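Local structure of putative secreted cellulose binding protein (Streptomyces coelicolor, 4OY7) at residues F48-S53 and Y77-Y82. The protein oxidatively cleaves glycosidic bonds in cellulose using copper, this chain being its AA10 lytic polysaccharide monooxygenase domain. Numbering follows the deposited sequence.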
loop_
_atom_site.group_PDB
_atom_site.type_symbol
_atom_site.label_atom_id
_atom_site.label_comp_id
_atom_site.label_asym_id
_atom_site.label_seq_id
_atom_site.Cartn_x
_atom_site.Cartn_y
_atom_site.Cartn_z
ATOM N N PHE A 48 -8.133 3.492 3.640
ATOM C CA PHE A 48 -8.231 3.539 2.185
ATOM C C PHE A 48 -7.979 4.922 1.585
ATOM O O PHE A 48 -7.946 5.057 0.364
ATOM C CB PHE A 48 -9.641 3.068 1.789
ATOM C CG PHE A 48 -10.730 3.645 2.669
ATOM C CD1 PHE A 48 -11.050 5.002 2.612
ATOM C CD2 PHE A 48 -11.409 2.844 3.592
ATOM C CE1 PHE A 48 -12.024 5.554 3.434
ATOM C CE2 PHE A 48 -12.390 3.391 4.403
ATOM C CZ PHE A 48 -12.687 4.740 4.328
ATOM N N ALA A 49 -7.804 5.946 2.411
ATOM C CA ALA A 49 -7.861 7.316 1.928
ATOM C C ALA A 49 -6.485 7.954 1.771
ATOM O O ALA A 49 -6.326 9.161 1.913
ATOM C CB ALA A 49 -8.775 8.151 2.838
ATOM N N VAL A 50 -5.490 7.131 1.416
ATOM C CA VAL A 50 -4.124 7.617 1.240
ATOM C C VAL A 50 -3.995 8.233 -0.164
ATOM O O VAL A 50 -3.570 7.573 -1.117
ATOM C CB VAL A 50 -3.080 6.507 1.448
ATOM C CG1 VAL A 50 -1.708 7.142 1.540
ATOM C CG2 VAL A 50 -3.350 5.759 2.742
ATOM N N LEU A 51 -4.350 9.502 -0.281
ATOM C CA LEU A 51 -4.615 10.115 -1.555
ATOM C C LEU A 51 -3.976 11.489 -1.667
ATOM O O LEU A 51 -3.687 12.150 -0.679
ATOM C CB LEU A 51 -6.139 10.183 -1.791
ATOM C CG LEU A 51 -6.950 11.137 -0.891
ATOM C CD1 LEU A 51 -7.070 12.546 -1.454
ATOM C CD2 LEU A 51 -8.355 10.571 -0.713
ATOM N N ASP A 52 -3.702 11.891 -2.903
ATOM C CA ASP A 52 -3.279 13.255 -3.214
ATOM C C ASP A 52 -4.234 13.679 -4.329
ATOM O O ASP A 52 -4.208 13.103 -5.424
ATOM C CB ASP A 52 -1.826 13.290 -3.694
ATOM C CG ASP A 52 -1.366 14.672 -4.165
ATOM O OD1 ASP A 52 -0.182 14.759 -4.565
ATOM O OD2 ASP A 52 -2.142 15.647 -4.120
ATOM N N SER A 53 -5.062 14.681 -4.041
ATOM C CA SER A 53 -6.016 15.238 -5.012
ATOM C C SER A 53 -5.400 15.789 -6.297
ATOM O O SER A 53 -6.119 15.945 -7.287
ATOM C CB SER A 53 -6.811 16.397 -4.396
ATOM O OG SER A 53 -7.358 15.994 -3.174
ATOM N N TYR A 77 -5.701 13.479 5.683
ATOM C CA TYR A 77 -5.436 12.856 6.969
ATOM C C TYR A 77 -3.941 12.728 7.223
ATOM O O TYR A 77 -3.118 12.803 6.294
ATOM C CB TYR A 77 -6.078 11.457 7.029
ATOM C CG TYR A 77 -7.536 11.479 6.699
ATOM C CD1 TYR A 77 -8.439 12.129 7.549
ATOM C CD2 TYR A 77 -8.022 10.908 5.539
ATOM C CE1 TYR A 77 -9.781 12.187 7.248
ATOM C CE2 TYR A 77 -9.369 10.990 5.201
ATOM C CZ TYR A 77 -10.238 11.621 6.084
ATOM O OH TYR A 77 -11.572 11.695 5.794
ATOM N N ASP A 78 -3.597 12.471 8.478
ATOM C CA ASP A 78 -2.210 12.284 8.869
ATOM C C ASP A 78 -1.867 10.815 8.691
ATOM O O ASP A 78 -2.347 9.984 9.446
ATOM C CB ASP A 78 -2.004 12.709 10.325
ATOM C CG ASP A 78 -0.566 12.550 10.790
ATOM O OD1 ASP A 78 0.260 11.887 10.108
ATOM O OD2 ASP A 78 -0.244 13.088 11.857
ATOM N N PHE A 79 -1.094 10.506 7.650
ATOM C CA PHE A 79 -0.594 9.146 7.398
ATOM C C PHE A 79 0.912 9.128 7.509
ATOM O O PHE A 79 1.559 8.155 7.121
ATOM C CB PHE A 79 -0.976 8.671 5.979
ATOM C CG PHE A 79 -2.433 8.355 5.809
ATOM C CD1 PHE A 79 -3.029 7.277 6.464
ATOM C CD2 PHE A 79 -3.216 9.138 4.966
ATOM C CE1 PHE A 79 -4.386 7.012 6.304
ATOM C CE2 PHE A 79 -4.564 8.890 4.812
ATOM C CZ PHE A 79 -5.154 7.822 5.470
ATOM N N SER A 80 1.475 10.173 8.100
ATOM C CA SER A 80 2.928 10.357 8.133
ATOM C C SER A 80 3.669 9.186 8.790
ATOM O O SER A 80 4.755 8.804 8.333
ATOM C CB SER A 80 3.286 11.690 8.810
ATOM O OG SER A 80 4.687 11.946 8.779
ATOM N N ALA A 81 3.070 8.612 9.823
ATOM C CA ALA A 81 3.697 7.498 10.556
ATOM C C ALA A 81 3.906 6.239 9.730
ATOM O O ALA A 81 4.772 5.432 10.058
ATOM C CB ALA A 81 2.915 7.156 11.832
ATOM N N TYR A 82 3.155 6.115 8.641
ATOM C CA TYR A 82 3.173 4.938 7.781
ATOM C C TYR A 82 4.363 4.993 6.832
ATOM O O TYR A 82 4.623 4.037 6.135
ATOM C CB TYR A 82 1.794 4.743 7.088
ATOM C CG TYR A 82 0.737 4.532 8.146
ATOM C CD1 TYR A 82 0.476 3.271 8.654
ATOM C CD2 TYR A 82 0.073 5.609 8.727
ATOM C CE1 TYR A 82 -0.440 3.074 9.662
ATOM C CE2 TYR A 82 -0.838 5.424 9.744
ATOM C CZ TYR A 82 -1.095 4.146 10.221
ATOM O OH TYR A 82 -1.971 3.924 11.270
#
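Ala49 lies across from Tyr77, and Val50 across from Phe79, with the CA atoms of Val50 and Phe79 7.3 Å apart. Val50 is the centre of an inverse gamma turn leading into strand 51-52, which pairs with strand 184-193. In the 77-82 loop, Asp78 OD1 accepts from Ser80 N at 2.9 Å, an Asx turn ahead of the 3-10 segment. The side-chain contact is apolar. Val50 CG2 sits over the middle of the Phe79 ring, 3.7 Å from its centroid and 5° off the normal, a CH-pi contact. With Val50 CG1 anti to the backbone N (chi1 -168°), CG2 is anti to the carbonyl carbon and lies over the ring. Phe79 CE2 comes to 3.4 Å from Ala49 O, at an oblique angle. Ala49 CB meets the edge of the Tyr77 ring, 3.7 Å from Tyr77 CE2. Phe79 also touches Ala43 of helix 42-45. An alanine in place of Phe79 would remove the ring, and Val50 CG2 would probably lose its aromatic platform, leaving a gap beside the turn. The Ala49 side chain lies about 4 Å from that of copper ligand His1. Apart from the close Ala49 carbonyl, dispersion and shape fit thus join the loop to the backbone next to the copper site.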